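Local coordinates for protein putative isochorismatase hydrolase (Oleispira antarctica, PDB 3LQY) that probably acts as a hydrolase of the isochorismatase family, although which natural substrate it cleaves remains uncertain, at residues N6-L11 against K115-G120; F15-F20 against I78-A83; L52-V57 against E86-V91; N97-T102 against D128-A133; V143-C148 against A178-A183. One frame throughout, in Å; residues are numbered along the deposited sequence.

Overall arrangement
Contacts 1, 3 and 5 lie in one six-stranded parallel sheet, the core of an alpha/beta isochorismatase fold. Contact 1 joins its middle strands 8-13 and 115-121; contact 3 adds edge strand 90-93 to 54-59, and contact 5 the other edge, 179-181, to 140-149. The centres of contacts 3 and 5 are about 19 Å apart, with contact 1 between them at 10 and 11 Å. Along the chain, contacts 2 and 3 fall inside the loop that contact 1 closes, and contact 5 follows. Contact 2 ties loops after strands 8-13 and 54-59; contact 4, about 20 Å away between centres, sets a loop on helix 128-137. Three contacts thus build the sheet; two fasten loops round it.

Contact 1. Residues N6-L11 against K115-G120; sequences NTTALL and KLVIVG
T8-L11 and K115-V119 form the central pairing of the parallel sheet in this isochorismatase fold, strand 8-13 lying directly beside strand 115-121. The strand axes come within 4.6 Å and diverge by 25°, the usual twist of such a sheet. Five backbone bonds zigzag between them. K115 N gives to T7 O and A9 N gives to K115 O, then V117 N gives to A9 O. L11 N reaches V117 O at 2.8 Å, and V119 N closes the series on L11 O. L10 faces the other way with its own backbone, bonding P53 and V55 of the next strand.

On one face T8, L10, K115 and V117 meet. K115 CG stands beside its own backbone N (chi1 -52°), which brings the start of the chain alongside T8 OG1, 3.2 Å from K115 CD; the bend at chi3 then carries the amine off. The methyl CG2 of T8 turns instead to V117 CG2, 3.8 Å away. Further along, L10 CD1 sits 3.8 Å from V117 CG1 and also touches V119 CG1, beneath L43 and F47 of helix 33-49. With T8 cut back to an alanine, the K115 methylenes and V117 CG2 would probably both lose their partner, and the lysine would be freer to swing. On the other face L11 and L116 lie alongside each other, L11 CD2 to L116 CD1 at 4.1 Å, and A9 CB touches L116 CD2. The chemistry grades along the strands, from a polar, partly exposed beginning to a wholly apolar interior where backbone polarity is met by the ladder.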
# COMPACT_ATOMS: atom_id res chain seq x y z
N ASN A 6 8.59 13.78 13.52
CA ASN A 6 8.58 13.12 12.21
C ASN A 6 8.69 11.61 12.31
O ASN A 6 9.64 11.00 11.78
CB ASN A 6 9.74 13.67 11.37
CG ASN A 6 9.56 15.11 11.04
OD1 ASN A 6 8.51 15.69 11.30
ND2 ASN A 6 10.56 15.70 10.43
N THR A 7 7.71 11.01 12.98
CA THR A 7 7.65 9.56 13.18
C THR A 7 6.52 8.94 12.36
O THR A 7 6.08 7.83 12.65
CB THR A 7 7.45 9.22 14.66
OG1 THR A 7 6.21 9.78 15.10
CG2 THR A 7 8.58 9.79 15.51
N THR A 8 6.09 9.63 11.30
CA THR A 8 5.13 9.08 10.35
C THR A 8 5.86 8.67 9.08
O THR A 8 6.56 9.48 8.47
CB THR A 8 3.97 10.07 10.06
OG1 THR A 8 3.37 10.48 11.30
CG2 THR A 8 2.91 9.43 9.14
N ALA A 9 5.68 7.40 8.72
CA ALA A 9 6.26 6.80 7.54
C ALA A 9 5.18 6.66 6.48
O ALA A 9 4.03 6.29 6.79
CB ALA A 9 6.81 5.43 7.89
N LEU A 10 5.51 6.95 5.23
CA LEU A 10 4.62 6.58 4.11
C LEU A 10 4.95 5.15 3.72
O LEU A 10 6.12 4.80 3.52
CB LEU A 10 4.76 7.56 2.95
CG LEU A 10 4.10 7.27 1.59
CD1 LEU A 10 2.56 7.54 1.67
CD2 LEU A 10 4.84 8.11 0.53
N LEU A 11 3.92 4.32 3.68
CA LEU A 11 4.05 2.88 3.48
C LEU A 11 3.30 2.53 2.22
O LEU A 11 2.06 2.59 2.15
CB LEU A 11 3.49 2.10 4.66
CG LEU A 11 3.73 0.60 4.74
CD1 LEU A 11 5.18 0.26 4.70
CD2 LEU A 11 3.12 0.07 6.04
N LYS A 115 3.56 6.29 13.47
CA LYS A 115 2.35 6.43 12.69
C LYS A 115 2.66 6.01 11.26
O LYS A 115 3.83 5.92 10.89
CB LYS A 115 1.88 7.88 12.70
CG LYS A 115 1.76 8.50 14.09
CD LYS A 115 1.64 10.02 14.01
CE LYS A 115 0.35 10.49 13.30
NZ LYS A 115 0.19 12.00 13.38
N LEU A 116 1.60 5.76 10.49
CA LEU A 116 1.72 5.29 9.11
C LEU A 116 0.70 5.98 8.22
O LEU A 116 -0.44 6.23 8.63
CB LEU A 116 1.50 3.78 9.02
CG LEU A 116 2.41 2.87 9.84
CD1 LEU A 116 1.96 1.41 9.74
CD2 LEU A 116 3.85 3.02 9.44
N VAL A 117 1.11 6.28 6.99
CA VAL A 117 0.18 6.70 5.93
C VAL A 117 0.26 5.62 4.87
O VAL A 117 1.35 5.33 4.38
CB VAL A 117 0.55 8.07 5.33
CG1 VAL A 117 -0.30 8.35 4.08
CG2 VAL A 117 0.34 9.17 6.35
N ILE A 118 -0.88 4.98 4.60
CA ILE A 118 -0.92 3.72 3.82
C ILE A 118 -1.52 3.94 2.46
O ILE A 118 -2.57 4.57 2.33
CB ILE A 118 -1.70 2.65 4.60
CG1 ILE A 118 -0.87 2.22 5.83
CG2 ILE A 118 -2.07 1.46 3.74
CD1 ILE A 118 -1.73 1.67 7.01
N VAL A 119 -0.82 3.46 1.43
CA VAL A 119 -1.29 3.53 0.06
C VAL A 119 -0.94 2.20 -0.61
O VAL A 119 -0.14 1.42 -0.10
CB VAL A 119 -0.67 4.75 -0.69
CG1 VAL A 119 -0.86 6.06 0.14
CG2 VAL A 119 0.81 4.50 -1.07
N GLY A 120 -1.56 1.92 -1.74
CA GLY A 120 -1.23 0.70 -2.47
C GLY A 120 -2.40 -0.22 -2.79
O GLY A 120 -3.51 0.23 -3.01

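Contact 2. Residues F15-F20 against I78-A83; sequences FQNDYF and IHPSVA
The rings of F20 and H79 stack face to face, their planes only 6° apart and their centroids separated by 3.7 Å. H79 CD2 sits over the centre of the phenyl ring, and F20 CE1 over the centre of the imidazole. P80 CD covers the opposite face of H79, displaced toward the rim, so the imidazole is sandwiched. At the edges, Q16 O lies in the plane of the F20 ring and S81 CB in that of H79. N17 stands across the imidazole, its amide plane nearly upright to the ring, with OD1 3.2 Å from H79 CD2.

ND1 of H79 is paired with S81 OG at 3.0 Å, and it also accepts S81 N, which arrives well out of the ring plane. These bonds fix the rotation of the ring that chi1 (-169°) swings away from its own backbone N. H79 N itself makes an almost straight bond of 2.9 Å to F15 O, in the carbonyl plane. A water links N17 ND2 with I78 O; the same ND2 also binds D74 O. On the F15 side, V82 CG2 comes within 3.4 Å of F15 CB.

Putting an alanine at H79 would probably strip F20 of its stacking partner and leave S81 OG without ND1, while keeping the backbone bond to F15. Both segments are loops, one following strand 8-13 and the other following strand 54-59. Such loops at the carboxyl ends of parallel strands are where alpha/beta enzymes characteristically build their active-site surroundings.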
# COMPACT_ATOMS: atom_id res chain seq x y z
N PHE A 15 2.72 -1.53 -5.11
CA PHE A 15 2.36 -0.85 -6.35
C PHE A 15 3.25 -1.48 -7.45
O PHE A 15 4.21 -0.88 -7.91
CB PHE A 15 2.61 0.66 -6.25
CG PHE A 15 1.40 1.48 -5.88
CD1 PHE A 15 0.23 1.42 -6.63
CD2 PHE A 15 1.45 2.37 -4.82
CE1 PHE A 15 -0.83 2.19 -6.35
CE2 PHE A 15 0.37 3.17 -4.52
CZ PHE A 15 -0.79 3.08 -5.28
N GLN A 16 2.95 -2.74 -7.80
CA GLN A 16 3.75 -3.55 -8.68
C GLN A 16 3.11 -3.69 -10.04
O GLN A 16 1.90 -3.61 -10.21
CB GLN A 16 4.01 -4.91 -8.05
CG GLN A 16 4.88 -4.83 -6.81
CD GLN A 16 4.78 -6.07 -5.98
OE1 GLN A 16 4.10 -6.06 -4.94
NE2 GLN A 16 5.43 -7.13 -6.39
N ASN A 17 3.98 -3.83 -11.05
CA ASN A 17 3.55 -3.82 -12.44
C ASN A 17 2.37 -4.70 -12.79
O ASN A 17 1.47 -4.29 -13.54
CB ASN A 17 4.72 -4.21 -13.34
CG ASN A 17 5.74 -3.09 -13.49
OD1 ASN A 17 5.38 -1.91 -13.51
ND2 ASN A 17 7.01 -3.44 -13.57
N ASP A 18 2.36 -5.94 -12.31
CA ASP A 18 1.20 -6.85 -12.61
C ASP A 18 -0.20 -6.32 -12.30
O ASP A 18 -1.20 -6.88 -12.79
CB ASP A 18 1.36 -8.25 -11.97
CG ASP A 18 2.32 -9.18 -12.74
OD1 ASP A 18 2.43 -9.06 -13.98
OD2 ASP A 18 2.99 -10.04 -12.10
N TYR A 19 -0.28 -5.28 -11.49
CA TYR A 19 -1.53 -4.64 -11.12
C TYR A 19 -2.05 -3.58 -12.06
O TYR A 19 -3.20 -3.21 -12.00
CB TYR A 19 -1.44 -4.04 -9.71
CG TYR A 19 -1.50 -5.02 -8.54
CD1 TYR A 19 -2.08 -6.26 -8.68
CD2 TYR A 19 -1.03 -4.64 -7.28
CE1 TYR A 19 -2.23 -7.11 -7.59
CE2 TYR A 19 -1.14 -5.49 -6.16
CZ TYR A 19 -1.74 -6.74 -6.34
OH TYR A 19 -1.83 -7.58 -5.26
N PHE A 20 -1.25 -3.16 -13.02
CA PHE A 20 -1.58 -2.02 -13.86
C PHE A 20 -2.03 -2.52 -15.23
O PHE A 20 -1.23 -3.16 -15.98
CB PHE A 20 -0.31 -1.20 -14.07
CG PHE A 20 0.13 -0.40 -12.86
CD1 PHE A 20 -0.03 0.96 -12.86
CD2 PHE A 20 0.70 -1.03 -11.74
CE1 PHE A 20 0.42 1.73 -11.76
CE2 PHE A 20 1.13 -0.30 -10.64
CZ PHE A 20 1.00 1.09 -10.64
N ILE A 78 8.26 -2.94 -8.65
CA ILE A 78 7.50 -1.72 -8.34
C ILE A 78 7.43 -0.89 -9.61
O ILE A 78 8.45 -0.69 -10.34
CB ILE A 78 8.21 -0.86 -7.28
CG1 ILE A 78 8.21 -1.58 -5.93
CG2 ILE A 78 7.57 0.54 -7.19
CD1 ILE A 78 8.95 -0.81 -4.83
N HIS A 79 6.24 -0.37 -9.85
CA HIS A 79 5.92 0.40 -11.00
C HIS A 79 6.75 1.69 -10.96
O HIS A 79 6.98 2.21 -9.85
CB HIS A 79 4.44 0.69 -11.02
CG HIS A 79 3.95 1.25 -12.30
ND1 HIS A 79 3.80 2.60 -12.50
CD2 HIS A 79 3.54 0.65 -13.44
CE1 HIS A 79 3.35 2.82 -13.72
NE2 HIS A 79 3.22 1.66 -14.33
N PRO A 80 7.22 2.18 -12.12
CA PRO A 80 8.08 3.39 -12.08
C PRO A 80 7.40 4.66 -11.56
O PRO A 80 8.09 5.55 -11.05
CB PRO A 80 8.49 3.61 -13.53
CG PRO A 80 8.21 2.34 -14.25
CD PRO A 80 7.09 1.66 -13.50
N SER A 81 6.07 4.74 -11.64
CA SER A 81 5.38 5.93 -11.19
C SER A 81 5.63 6.16 -9.70
O SER A 81 5.55 7.29 -9.24
CB SER A 81 3.88 5.82 -11.49
OG SER A 81 3.26 4.85 -10.67
N VAL A 82 5.96 5.10 -8.96
CA VAL A 82 6.23 5.18 -7.50
C VAL A 82 7.50 4.41 -7.10
O VAL A 82 7.59 3.86 -6.01
CB VAL A 82 5.00 4.68 -6.66
CG1 VAL A 82 3.88 5.65 -6.78
CG2 VAL A 82 4.53 3.33 -7.13
N ALA A 83 8.52 4.41 -7.97
CA ALA A 83 9.73 3.62 -7.73
C ALA A 83 10.47 4.08 -6.45
O ALA A 83 10.45 5.28 -6.09
CB ALA A 83 10.67 3.70 -8.95
O HOH W 1 9.19 -1.27 -12.97

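Contact 3. Residues L52-V57 against E86-V91; sequences LPVVHV and EGEAVV
V54 lies alongside E88, both side chains pointing the same way, with V54 CB 3.9 Å from E88 OE2. The backbones have not yet come together here: a water gives to V54 O at 2.9 Å and accepts from A89 N, standing in for a direct strand bond. V55 follows, sending CG1 toward V91 CG2, 4.2 Å off, and turning its own backbone to L10 and L12 of strand 8-13.

H56 carries the contact. Its N bonds A89 O and its O takes V91 N at 2.7 Å, the two regular bonds of a parallel pairing. Placed beside the backbone N by chi1 of -53°, the ring reaches E88, where NE2 donates to OE1 at 2.7 Å in a nearly straight bond (173°). The bond stays in the imidazole plane but meets OE1 on its anti side and well out of the carboxylate plane. A89 O lies at the ring's edge, and V90 CG2 touches H56 CB at 3.9 Å. Finally V57 lays CG2 near V91 CB, 4.3 Å away, on the face shared by those two valines.

E88 is held on both oxygens, since R48 forms a salt bridge with OE2 and Q85 N also bonds OE1. That arginine probably keeps the carboxylate charged, and the short bond pins the imidazole against the loop that leads into edge strand 90-93, its NE2 satisfied.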
# COMPACT_ATOMS: atom_id res chain seq x y z
N LEU A 52 10.70 13.24 5.64
CA LEU A 52 10.11 12.02 6.15
C LEU A 52 10.38 10.60 5.67
O LEU A 52 10.77 10.39 4.49
CB LEU A 52 8.62 12.37 5.99
CG LEU A 52 8.06 13.36 7.01
CD1 LEU A 52 8.88 14.63 7.12
CD2 LEU A 52 6.62 13.69 6.71
N PRO A 53 10.23 9.63 6.58
CA PRO A 53 10.43 8.23 6.24
C PRO A 53 9.47 7.70 5.14
O PRO A 53 8.27 8.00 5.17
CB PRO A 53 10.17 7.51 7.57
CG PRO A 53 10.44 8.51 8.59
CD PRO A 53 9.94 9.78 8.02
N VAL A 54 10.04 6.95 4.21
CA VAL A 54 9.28 6.26 3.16
C VAL A 54 9.69 4.78 3.16
O VAL A 54 10.89 4.48 3.04
CB VAL A 54 9.56 6.86 1.78
CG1 VAL A 54 8.79 6.11 0.72
CG2 VAL A 54 9.15 8.31 1.77
N VAL A 55 8.71 3.89 3.33
CA VAL A 55 8.95 2.45 3.27
C VAL A 55 8.06 1.79 2.22
O VAL A 55 6.85 2.07 2.13
CB VAL A 55 8.74 1.74 4.60
CG1 VAL A 55 9.09 0.26 4.48
CG2 VAL A 55 9.53 2.38 5.71
N HIS A 56 8.68 0.89 1.44
CA HIS A 56 7.99 0.15 0.39
C HIS A 56 7.81 -1.31 0.75
O HIS A 56 8.68 -1.94 1.39
CB HIS A 56 8.79 0.22 -0.94
CG HIS A 56 9.14 1.61 -1.37
ND1 HIS A 56 8.38 2.32 -2.27
CD2 HIS A 56 10.17 2.42 -1.01
CE1 HIS A 56 8.95 3.50 -2.48
NE2 HIS A 56 10.02 3.59 -1.71
N VAL A 57 6.73 -1.88 0.25
CA VAL A 57 6.47 -3.29 0.44
C VAL A 57 6.20 -3.85 -0.94
O VAL A 57 5.57 -3.20 -1.73
CB VAL A 57 5.27 -3.51 1.35
CG1 VAL A 57 4.88 -4.96 1.33
CG2 VAL A 57 5.61 -3.03 2.80
N GLU A 86 17.31 5.36 -3.14
CA GLU A 86 18.28 4.85 -2.18
C GLU A 86 17.90 5.40 -0.83
O GLU A 86 17.45 6.55 -0.72
CB GLU A 86 19.73 5.24 -2.56
CG GLU A 86 20.79 4.61 -1.63
CD GLU A 86 21.00 5.37 -0.29
OE1 GLU A 86 20.29 6.36 0.00
OE2 GLU A 86 21.91 4.97 0.48
N GLY A 87 18.06 4.57 0.20
CA GLY A 87 17.76 4.96 1.57
C GLY A 87 16.41 4.43 2.01
O GLY A 87 16.22 4.15 3.20
N GLU A 88 15.49 4.29 1.06
CA GLU A 88 14.11 3.88 1.34
C GLU A 88 14.06 2.36 1.30
O GLU A 88 14.34 1.77 0.26
CB GLU A 88 13.16 4.47 0.30
CG GLU A 88 13.29 5.97 0.12
CD GLU A 88 12.30 6.52 -0.93
OE1 GLU A 88 11.77 5.70 -1.72
OE2 GLU A 88 12.09 7.76 -1.00
N ALA A 89 13.76 1.74 2.43
CA ALA A 89 13.74 0.29 2.55
C ALA A 89 12.64 -0.29 1.68
O ALA A 89 11.56 0.31 1.54
CB ALA A 89 13.52 -0.13 4.03
N VAL A 90 12.90 -1.47 1.13
CA VAL A 90 11.88 -2.23 0.42
C VAL A 90 11.73 -3.58 1.09
O VAL A 90 12.69 -4.35 1.16
CB VAL A 90 12.31 -2.41 -1.06
CG1 VAL A 90 11.36 -3.35 -1.77
CG2 VAL A 90 12.35 -1.06 -1.73
N VAL A 91 10.55 -3.87 1.61
CA VAL A 91 10.31 -5.14 2.25
C VAL A 91 9.64 -6.12 1.31
O VAL A 91 8.53 -5.86 0.84
CB VAL A 91 9.35 -4.98 3.47
CG1 VAL A 91 9.19 -6.33 4.18
CG2 VAL A 91 9.87 -3.91 4.42
O HOH W 2 13.05 3.29 4.63

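Contact 4. Residues N97-T102 against D128-A133; sequences NSFRDT and DAVTRA
F99 leans its ring against helix 128-137, touching A133 and V130. From CB, which heads toward the helix, chi1 of -68° sets CG beside the backbone N and turns the CD2-CE2 side of the ring to the helix. CD2 meets A133 CB at 3.8 Å. One bond farther, CE2 reaches V130 CG2 at 3.7 Å, the two side chains crossing at about a right angle. V130 O lies in the plane of the phenyl ring at its edge, 4.0 Å from CE2, as does N97 OD1 elsewhere on the rim. Outside the two segments, L104, K105 and L108 of helix 104-110, with Y139, also touch F99.

The backbone under F99 is a type I beta turn from N97 to R100, combined with an Asx turn: F99 N gives to N97 OD1 at 2.9 Å, coming from above the carbonyl plane. With CG anti to its backbone N (chi1 -178°), N97 brings its amide over this turn and against the helix, ND2 lying 3.7 Å from A133 CB. Its CA packs on A129 CB, 3.9 Å away. S98 adds its CB against V130 CG2, the methyl that also serves F99.

No hydrogen bond joins the two segments; the helix offers small residues, A129 and A133 one turn apart, with V130 between them in sequence.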
# COMPACT_ATOMS: atom_id res chain seq x y z
N ASN A 97 -0.73 -10.37 4.76
CA ASN A 97 -0.32 -9.42 5.78
C ASN A 97 1.14 -9.07 5.65
O ASN A 97 1.98 -9.94 5.74
CB ASN A 97 -0.57 -10.08 7.14
CG ASN A 97 -0.23 -9.20 8.33
OD1 ASN A 97 0.39 -8.15 8.20
ND2 ASN A 97 -0.71 -9.61 9.54
N SER A 98 1.43 -7.77 5.55
CA SER A 98 2.78 -7.29 5.27
C SER A 98 3.72 -7.44 6.48
O SER A 98 4.95 -7.35 6.33
CB SER A 98 2.74 -5.82 4.81
OG SER A 98 2.22 -5.67 3.50
N PHE A 99 3.17 -7.68 7.67
CA PHE A 99 4.02 -7.98 8.86
C PHE A 99 4.34 -9.45 9.00
O PHE A 99 5.16 -9.80 9.84
CB PHE A 99 3.32 -7.56 10.18
CG PHE A 99 3.16 -6.08 10.34
CD1 PHE A 99 4.18 -5.31 10.87
CD2 PHE A 99 1.98 -5.46 9.97
CE1 PHE A 99 4.05 -3.94 11.00
CE2 PHE A 99 1.85 -4.08 10.07
CZ PHE A 99 2.88 -3.32 10.61
N ARG A 100 3.65 -10.33 8.28
CA ARG A 100 3.79 -11.77 8.50
C ARG A 100 5.02 -12.35 7.83
O ARG A 100 5.14 -12.32 6.60
CB ARG A 100 2.57 -12.50 8.00
CG ARG A 100 2.58 -13.97 8.26
CD ARG A 100 1.20 -14.55 8.08
NE ARG A 100 1.24 -16.00 7.98
CZ ARG A 100 0.22 -16.76 7.59
NH1 ARG A 100 -0.95 -16.22 7.30
NH2 ARG A 100 0.37 -18.08 7.52
N ASP A 101 5.91 -12.92 8.65
CA ASP A 101 7.20 -13.51 8.19
C ASP A 101 8.08 -12.52 7.41
O ASP A 101 8.94 -12.93 6.64
CB ASP A 101 6.97 -14.78 7.35
CG ASP A 101 6.27 -15.90 8.13
OD1 ASP A 101 6.52 -16.05 9.34
OD2 ASP A 101 5.48 -16.65 7.50
N THR A 102 7.85 -11.23 7.62
CA THR A 102 8.65 -10.20 7.01
C THR A 102 9.38 -9.45 8.10
O THR A 102 9.18 -9.70 9.27
CB THR A 102 7.80 -9.16 6.21
OG1 THR A 102 7.17 -8.25 7.13
CG2 THR A 102 6.80 -9.85 5.33
N ASP A 128 -6.36 -3.81 3.71
CA ASP A 128 -7.19 -4.18 4.87
C ASP A 128 -6.30 -4.86 5.88
O ASP A 128 -6.25 -4.46 7.05
CB ASP A 128 -8.31 -5.14 4.46
CG ASP A 128 -9.25 -5.45 5.66
OD1 ASP A 128 -9.78 -4.45 6.18
OD2 ASP A 128 -9.45 -6.65 6.02
N ALA A 129 -5.51 -5.84 5.44
CA ALA A 129 -4.66 -6.62 6.36
C ALA A 129 -3.63 -5.76 7.07
O ALA A 129 -3.44 -5.89 8.25
CB ALA A 129 -3.90 -7.77 5.62
N VAL A 130 -2.90 -4.93 6.33
CA VAL A 130 -1.83 -4.19 7.00
C VAL A 130 -2.38 -3.11 7.93
O VAL A 130 -1.76 -2.83 8.97
CB VAL A 130 -0.78 -3.57 5.98
CG1 VAL A 130 -1.34 -2.38 5.23
CG2 VAL A 130 0.47 -3.16 6.73
N THR A 131 -3.48 -2.48 7.55
CA THR A 131 -4.02 -1.42 8.38
C THR A 131 -4.49 -1.98 9.72
O THR A 131 -4.17 -1.44 10.79
CB THR A 131 -5.16 -0.69 7.67
OG1 THR A 131 -4.70 -0.24 6.39
CG2 THR A 131 -5.62 0.50 8.48
N ARG A 132 -5.22 -3.08 9.68
CA ARG A 132 -5.74 -3.71 10.90
C ARG A 132 -4.63 -4.31 11.71
O ARG A 132 -4.63 -4.18 12.94
CB ARG A 132 -6.75 -4.79 10.54
CG ARG A 132 -7.96 -4.21 9.90
CD ARG A 132 -9.02 -5.30 9.73
NE ARG A 132 -10.18 -4.84 8.99
CZ ARG A 132 -11.46 -4.99 9.33
NH1 ARG A 132 -11.84 -5.55 10.49
NH2 ARG A 132 -12.37 -4.53 8.51
N ALA A 133 -3.63 -4.90 11.05
CA ALA A 133 -2.49 -5.45 11.79
C ALA A 133 -1.70 -4.34 12.49
O ALA A 133 -1.29 -4.49 13.67
CB ALA A 133 -1.59 -6.28 10.88

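Contact 5. Residues V143-C148 against A178-A183; sequences VAHDAC and ANVASA
A181 O is gripped by two neighbours in succession along the chain: H145 N donates to it at 3.0 Å, and A144 CA makes a CA-H...O contact at 3.1 Å. V143 O is treated alike, by A181 N and V180 CA. With V143 N bonding N179 O, these links set strand 179-181 parallel to strand 140-149, forming an edge of the sheet. V143 and V180 share one face, where V143 CG2 also meets A178 CB at 3.8 Å.

The strand direction changes at H145, and two beta turns carry the chain round to C148. H145 places CB 3.7 Å from V180 CG1 and, with chi1 of 59°, brings its ring beside the A181-S182 peptide, CD2 coming within 3.2 Å of A181 C. D146 takes the same sort of rotamer (chi1 55°), which points its carboxylate at the start of helix 183-187. A183 N gives to D146 OD1 at 2.9 Å, almost straight at 176°, using the syn lone pair. OD2 accepts from a water.

S182 is the N-cap of that helix: its OG bonds D184 N and its N bonds E185 OE2. D146 thus supplies, from the turn at 144-148, a further acceptor for the first turn. The amino end of the helix would probably stabilise the negative charge of D146, which ties the turn after the strand to the first turn of the helix.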
# COMPACT_ATOMS: atom_id res chain seq x y z
N VAL A 143 -5.08 6.15 5.86
CA VAL A 143 -5.14 5.49 4.58
C VAL A 143 -5.59 6.55 3.60
O VAL A 143 -6.60 7.23 3.82
CB VAL A 143 -6.10 4.25 4.60
CG1 VAL A 143 -6.13 3.57 3.26
CG2 VAL A 143 -5.71 3.26 5.70
N ALA A 144 -4.79 6.74 2.53
CA ALA A 144 -5.16 7.69 1.51
C ALA A 144 -6.07 6.93 0.56
O ALA A 144 -5.61 6.14 -0.23
CB ALA A 144 -3.93 8.23 0.80
N HIS A 145 -7.35 7.20 0.62
CA HIS A 145 -8.31 6.30 -0.04
C HIS A 145 -8.23 6.32 -1.56
O HIS A 145 -8.52 5.32 -2.22
CB HIS A 145 -9.74 6.60 0.41
CG HIS A 145 -10.20 7.99 0.14
ND1 HIS A 145 -10.64 8.41 -1.10
CD2 HIS A 145 -10.33 9.07 0.96
CE1 HIS A 145 -10.99 9.69 -1.04
NE2 HIS A 145 -10.80 10.11 0.20
N ASP A 146 -7.82 7.46 -2.12
CA ASP A 146 -7.70 7.61 -3.57
C ASP A 146 -6.33 7.16 -4.09
O ASP A 146 -6.07 7.27 -5.30
CB ASP A 146 -8.08 9.03 -4.03
CG ASP A 146 -7.28 10.12 -3.34
OD1 ASP A 146 -6.58 9.87 -2.35
OD2 ASP A 146 -7.39 11.27 -3.77
N ALA A 147 -5.48 6.67 -3.18
CA ALA A 147 -4.19 6.09 -3.51
C ALA A 147 -4.15 4.58 -3.25
O ALA A 147 -3.05 4.01 -3.13
CB ALA A 147 -3.06 6.80 -2.72
N CYS A 148 -5.31 3.92 -3.21
CA CYS A 148 -5.38 2.48 -3.14
C CYS A 148 -6.28 1.95 -4.29
O CYS A 148 -7.17 2.62 -4.81
CB CYS A 148 -5.96 2.02 -1.77
SG CYS A 148 -4.98 2.55 -0.30
N ALA A 178 -8.50 3.58 11.17
CA ALA A 178 -7.61 4.58 10.57
C ALA A 178 -8.31 5.89 10.24
O ALA A 178 -9.52 5.95 10.13
CB ALA A 178 -6.90 3.97 9.29
N ASN A 179 -7.52 6.96 10.14
CA ASN A 179 -7.95 8.16 9.41
C ASN A 179 -7.87 7.94 7.89
O ASN A 179 -6.80 7.90 7.31
CB ASN A 179 -7.10 9.41 9.77
CG ASN A 179 -7.62 10.67 9.10
OD1 ASN A 179 -8.83 10.86 8.98
ND2 ASN A 179 -6.71 11.55 8.65
N VAL A 180 -9.04 7.88 7.27
CA VAL A 180 -9.21 7.66 5.85
C VAL A 180 -9.54 9.02 5.25
O VAL A 180 -10.52 9.69 5.63
CB VAL A 180 -10.30 6.62 5.54
CG1 VAL A 180 -10.50 6.44 4.04
CG2 VAL A 180 -9.96 5.25 6.23
N ALA A 181 -8.68 9.45 4.35
CA ALA A 181 -8.74 10.79 3.81
C ALA A 181 -8.06 10.80 2.44
O ALA A 181 -7.39 9.83 2.07
CB ALA A 181 -8.03 11.73 4.76
N SER A 182 -8.23 11.89 1.71
CA SER A 182 -7.66 12.07 0.37
C SER A 182 -6.15 12.24 0.48
O SER A 182 -5.64 12.75 1.49
CB SER A 182 -8.29 13.32 -0.28
OG SER A 182 -7.67 13.69 -1.47
N ALA A 183 -5.42 11.78 -0.55
CA ALA A 183 -4.01 12.17 -0.73
C ALA A 183 -3.85 13.67 -0.50
O ALA A 183 -2.99 14.11 0.28
CB ALA A 183 -3.51 11.80 -2.14
O HOH W 3 -5.92 13.50 -3.24